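Local coordinates for beta-1,3-glucosyltransferase (Paecilomyces sp. J18, PDB 5JVV), which is a fungal carbohydrate-active enzyme of the glucosyltransferase type, built on two curved, largely antiparallel beta sheets packed as a sandwich, at residues T245-G257 / E267-T279. Residues are numbered along the deposited sequence; the frame is centred on the assembly and turned at random.
Sequences TTFCGDWAGSVYG and EDSLASCIDFVAT
G253 and L270 bring the two backbones closest, CA to CA 4.3 Å, where the short helix 249-255 crosses helix 269-279 at 98° with the axes 7.5 Å apart. Just past the end of strand 240-247, C248 forms a disulfide with C273. The bridge has a chi3 of -93°, close to the preferred right angle. C273 reaches it because its SG lies opposite the backbone N (chi1 -174°). V277 CG2 packs on the C248 sulfur at 3.7 Å. The other methyl of V277, CG1, sits over one face of the F247 ring, offset toward its rim. The Y256 ring lies flat against helix 269-279. C273 CA stands over the ring centre, 3.6 Å from the centroid, in a CH-pi contact, and C273 SG approaches the same ring obliquely. The Y256 and F276 side chains cross at about a right angle, and Y256 OH touches F276 CB at 3.3 Å. The polar partner of Y256 OH is P263 O. At the start of helix 269-279, S269 OG donates to G253 O at 2.7 Å, in the carbonyl plane. L270 CD1 lies close against G253 CA and G249 N. D268 is the N-cap of helix 269-279; its OD1 accepts from A271 N. The disulfide fixes the spacing at C248 and C273, with Y256 and V277 packed around it, tying helix 269-279 to the segment leaving strand 240-247, through helix 249-255 and the turn at Y256.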
loop_
_atom_site.group_PDB
_atom_site.type_symbol
_atom_site.label_atom_id
_atom_site.label_comp_id
_atom_site.label_asym_id
_atom_site.label_seq_id
_atom_site.Cartn_x
_atom_site.Cartn_y
_atom_site.Cartn_z
ATOM N N THR A 245 -4.343 0.236 -6.626
ATOM C CA THR A 245 -3.820 -0.962 -7.264
ATOM C C THR A 245 -3.536 -0.599 -8.714
ATOM O O THR A 245 -4.448 -0.214 -9.451
ATOM C CB THR A 245 -4.810 -2.132 -7.220
ATOM O OG1 THR A 245 -5.169 -2.396 -5.857
ATOM C CG2 THR A 245 -4.192 -3.395 -7.830
ATOM N N THR A 246 -2.269 -0.681 -9.109
ATOM C CA THR A 246 -1.914 -0.543 -10.518
ATOM C C THR A 246 -1.473 -1.903 -11.053
ATOM O O THR A 246 -1.575 -2.904 -10.336
ATOM C CB THR A 246 -0.860 0.574 -10.742
ATOM O OG1 THR A 246 -0.711 0.810 -12.147
ATOM C CG2 THR A 246 0.501 0.208 -10.137
ATOM N N PHE A 247 -1.014 -1.953 -12.304
ATOM C CA PHE A 247 -0.605 -3.212 -12.925
ATOM C C PHE A 247 0.646 -2.969 -13.725
ATOM O O PHE A 247 0.775 -1.917 -14.332
ATOM C CB PHE A 247 -1.676 -3.722 -13.893
ATOM C CG PHE A 247 -3.000 -4.005 -13.242
ATOM C CD1 PHE A 247 -3.227 -5.212 -12.595
ATOM C CD2 PHE A 247 -4.030 -3.069 -13.304
ATOM C CE1 PHE A 247 -4.467 -5.482 -12.002
ATOM C CE2 PHE A 247 -5.265 -3.328 -12.712
ATOM C CZ PHE A 247 -5.484 -4.536 -12.068
ATOM N N CYS A 248 1.561 -3.931 -13.724
ATOM C CA CYS A 248 2.749 -3.868 -14.576
ATOM C C CYS A 248 3.546 -2.582 -14.292
ATOM O O CYS A 248 3.856 -2.296 -13.139
ATOM C CB CYS A 248 2.349 -4.055 -16.056
ATOM S SG CYS A 248 1.412 -5.610 -16.340
ATOM N N GLY A 249 3.856 -1.791 -15.310
ATOM C CA GLY A 249 4.533 -0.522 -15.078
ATOM C C GLY A 249 5.948 -0.656 -14.535
ATOM O O GLY A 249 6.574 -1.712 -14.683
ATOM N N ASP A 250 6.435 0.403 -13.882
ATOM C CA ASP A 250 7.853 0.536 -13.518
ATOM C C ASP A 250 8.426 -0.648 -12.747
ATOM O O ASP A 250 9.504 -1.154 -13.079
ATOM C CB ASP A 250 8.092 1.791 -12.666
ATOM C CG ASP A 250 7.801 3.086 -13.404
ATOM O OD1 ASP A 250 7.713 3.080 -14.648
ATOM O OD2 ASP A 250 7.673 4.123 -12.709
ATOM N N TRP A 251 7.731 -1.052 -11.690
ATOM C CA TRP A 251 8.223 -2.117 -10.827
ATOM C C TRP A 251 7.668 -3.468 -11.260
ATOM O O TRP A 251 8.433 -4.311 -11.726
ATOM C CB TRP A 251 7.916 -1.821 -9.349
ATOM C CG TRP A 251 8.488 -2.844 -8.397
ATOM C CD1 TRP A 251 9.368 -3.848 -8.694
ATOM C CD2 TRP A 251 8.221 -2.951 -6.988
ATOM N NE1 TRP A 251 9.649 -4.579 -7.565
ATOM C CE2 TRP A 251 8.958 -4.052 -6.507
ATOM C CE3 TRP A 251 7.404 -2.245 -6.099
ATOM C CZ2 TRP A 251 8.916 -4.457 -5.165
ATOM C CZ3 TRP A 251 7.365 -2.640 -4.770
ATOM C CH2 TRP A 251 8.117 -3.737 -4.316
ATOM N N ALA A 252 6.355 -3.673 -11.120
ATOM C CA ALA A 252 5.759 -4.976 -11.409
ATOM C C ALA A 252 6.116 -5.481 -12.808
ATOM O O ALA A 252 6.395 -6.671 -12.986
ATOM C CB ALA A 252 4.230 -4.941 -11.235
ATOM N N GLY A 253 6.086 -4.573 -13.786
ATOM C CA GLY A 253 6.374 -4.907 -15.174
ATOM C C GLY A 253 7.823 -5.270 -15.455
ATOM O O GLY A 253 8.103 -6.086 -16.327
ATOM N N SER A 254 8.749 -4.679 -14.711
ATOM C CA SER A 254 10.166 -4.920 -14.969
ATOM C C SER A 254 10.675 -6.212 -14.330
ATOM O O SER A 254 11.588 -6.846 -14.863
ATOM C CB SER A 254 11.008 -3.723 -14.523
ATOM O OG SER A 254 10.907 -3.533 -13.130
ATOM N N VAL A 255 10.094 -6.610 -13.199
ATOM C CA VAL A 255 10.532 -7.832 -12.506
ATOM C C VAL A 255 9.617 -9.029 -12.777
ATOM O O VAL A 255 9.889 -10.150 -12.337
ATOM C CB VAL A 255 10.712 -7.608 -10.984
ATOM C CG1 VAL A 255 11.722 -6.475 -10.735
ATOM C CG2 VAL A 255 9.363 -7.306 -10.308
ATOM N N TYR A 256 8.546 -8.789 -13.524
ATOM C CA TYR A 256 7.591 -9.832 -13.893
ATOM C C TYR A 256 8.304 -11.031 -14.516
ATOM O O TYR A 256 9.091 -10.878 -15.457
ATOM C CB TYR A 256 6.582 -9.257 -14.899
ATOM C CG TYR A 256 5.502 -10.221 -15.356
ATOM C CD1 TYR A 256 5.728 -11.091 -16.413
ATOM C CD2 TYR A 256 4.246 -10.231 -14.759
ATOM C CE1 TYR A 256 4.752 -11.967 -16.845
ATOM C CE2 TYR A 256 3.255 -11.105 -15.194
ATOM C CZ TYR A 256 3.518 -11.957 -16.240
ATOM O OH TYR A 256 2.569 -12.844 -16.695
ATOM N N GLY A 257 8.034 -12.220 -13.986
ATOM C CA GLY A 257 8.544 -13.451 -14.560
ATOM C C GLY A 257 9.779 -13.990 -13.857
ATOM O O GLY A 257 10.218 -15.103 -14.160
ATOM N N GLU A 267 7.750 -10.201 -25.817
ATOM C CA GLU A 267 9.141 -9.856 -26.159
ATOM C C GLU A 267 10.018 -9.447 -24.971
ATOM O O GLU A 267 11.251 -9.514 -25.050
ATOM C CB GLU A 267 9.191 -8.794 -27.257
ATOM C CG GLU A 267 8.896 -7.375 -26.800
ATOM C CD GLU A 267 7.429 -7.012 -26.869
ATOM O OE1 GLU A 267 6.582 -7.924 -26.949
ATOM O OE2 GLU A 267 7.126 -5.799 -26.827
ATOM N N ASP A 268 9.387 -9.014 -23.882
ATOM C CA ASP A 268 10.104 -8.749 -22.633
ATOM C C ASP A 268 9.131 -8.865 -21.475
ATOM O O ASP A 268 7.940 -9.117 -21.690
ATOM C CB ASP A 268 10.837 -7.397 -22.640
ATOM C CG ASP A 268 9.917 -6.193 -22.826
ATOM O OD1 ASP A 268 8.678 -6.306 -22.747
ATOM O OD2 ASP A 268 10.467 -5.086 -23.035
ATOM N N SER A 269 9.614 -8.677 -20.252
ATOM C CA SER A 269 8.754 -8.907 -19.096
ATOM C C SER A 269 7.570 -7.950 -19.056
ATOM O O SER A 269 6.467 -8.352 -18.694
ATOM C CB SER A 269 9.537 -8.829 -17.793
ATOM O OG SER A 269 10.032 -7.531 -17.594
ATOM N N LEU A 270 7.785 -6.693 -19.439
ATOM C CA LEU A 270 6.698 -5.718 -19.404
ATOM C C LEU A 270 5.592 -6.129 -20.369
ATOM O O LEU A 270 4.408 -6.134 -20.018
ATOM C CB LEU A 270 7.213 -4.312 -19.720
ATOM C CG LEU A 270 6.136 -3.220 -19.807
ATOM C CD1 LEU A 270 5.500 -2.966 -18.439
ATOM C CD2 LEU A 270 6.725 -1.932 -20.352
ATOM N N ALA A 271 5.970 -6.502 -21.588
ATOM C CA ALA A 271 4.980 -6.961 -22.559
ATOM C C ALA A 271 4.260 -8.240 -22.123
ATOM O O ALA A 271 3.066 -8.405 -22.379
ATOM C CB ALA A 271 5.617 -7.145 -23.928
ATOM N N SER A 272 4.988 -9.148 -21.480
ATOM C CA SER A 272 4.371 -10.370 -20.951
ATOM C C SER A 272 3.397 -10.049 -19.836
ATOM O O SER A 272 2.331 -10.667 -19.732
ATOM C CB SER A 272 5.439 -11.349 -20.464
ATOM O OG SER A 272 6.270 -11.744 -21.548
ATOM N N CYS A 273 3.761 -9.082 -19.001
ATOM C CA CYS A 273 2.889 -8.631 -17.926
ATOM C C CYS A 273 1.579 -8.076 -18.496
ATOM O O CYS A 273 0.487 -8.400 -18.016
ATOM C CB CYS A 273 3.610 -7.558 -17.113
ATOM S SG CYS A 273 2.692 -7.053 -15.635
ATOM N N ILE A 274 1.694 -7.240 -19.526
ATOM C CA ILE A 274 0.512 -6.644 -20.147
ATOM C C ILE A 274 -0.368 -7.735 -20.745
ATOM O O ILE A 274 -1.599 -7.708 -20.592
ATOM C CB ILE A 274 0.907 -5.587 -21.197
ATOM C CG1 ILE A 274 1.517 -4.376 -20.496
ATOM C CG2 ILE A 274 -0.319 -5.142 -21.992
ATOM C CD1 ILE A 274 2.192 -3.379 -21.443
ATOM N N ASP A 275 0.254 -8.714 -21.399
ATOM C CA ASP A 275 -0.484 -9.864 -21.937
ATOM C C ASP A 275 -1.322 -10.572 -20.861
ATOM O O ASP A 275 -2.498 -10.822 -21.060
ATOM C CB ASP A 275 0.477 -10.841 -22.642
ATOM C CG ASP A 275 -0.247 -11.973 -23.354
ATOM O OD1 ASP A 275 -1.291 -11.728 -23.993
ATOM O OD2 ASP A 275 0.236 -13.124 -23.282
ATOM N N PHE A 276 -0.719 -10.858 -19.710
ATOM C CA PHE A 276 -1.421 -11.541 -18.632
ATOM C C PHE A 276 -2.586 -10.687 -18.126
ATOM O O PHE A 276 -3.729 -11.163 -18.021
ATOM C CB PHE A 276 -0.434 -11.840 -17.498
ATOM C CG PHE A 276 -0.973 -12.763 -16.442
ATOM C CD1 PHE A 276 -0.609 -14.105 -16.428
ATOM C CD2 PHE A 276 -1.827 -12.290 -15.452
ATOM C CE1 PHE A 276 -1.106 -14.960 -15.443
ATOM C CE2 PHE A 276 -2.316 -13.137 -14.465
ATOM C CZ PHE A 276 -1.961 -14.474 -14.467
ATOM N N VAL A 277 -2.307 -9.422 -17.826
ATOM C CA VAL A 277 -3.334 -8.543 -17.266
ATOM C C VAL A 277 -4.467 -8.293 -18.266
ATOM O O VAL A 277 -5.645 -8.302 -17.902
ATOM C CB VAL A 277 -2.725 -7.214 -16.776
ATOM C CG1 VAL A 277 -3.817 -6.265 -16.326
ATOM C CG2 VAL A 277 -1.747 -7.471 -15.641
ATOM N N ALA A 278 -4.122 -8.112 -19.534
ATOM C CA ALA A 278 -5.147 -7.861 -20.542
ATOM C C ALA A 278 -6.051 -9.061 -20.804
ATOM O O ALA A 278 -7.272 -8.902 -20.971
ATOM C CB ALA A 278 -4.492 -7.416 -21.840
ATOM N N THR A 279 -5.466 -10.259 -20.838
ATOM C CA THR A 279 -6.181 -11.428 -21.363
ATOM C C THR A 279 -6.762 -12.374 -20.304
ATOM O O THR A 279 -7.498 -13.309 -20.647
ATOM C CB THR A 279 -5.308 -12.249 -22.352
ATOM O OG1 THR A 279 -4.215 -12.858 -21.647
ATOM C CG2 THR A 279 -4.771 -11.363 -23.462
#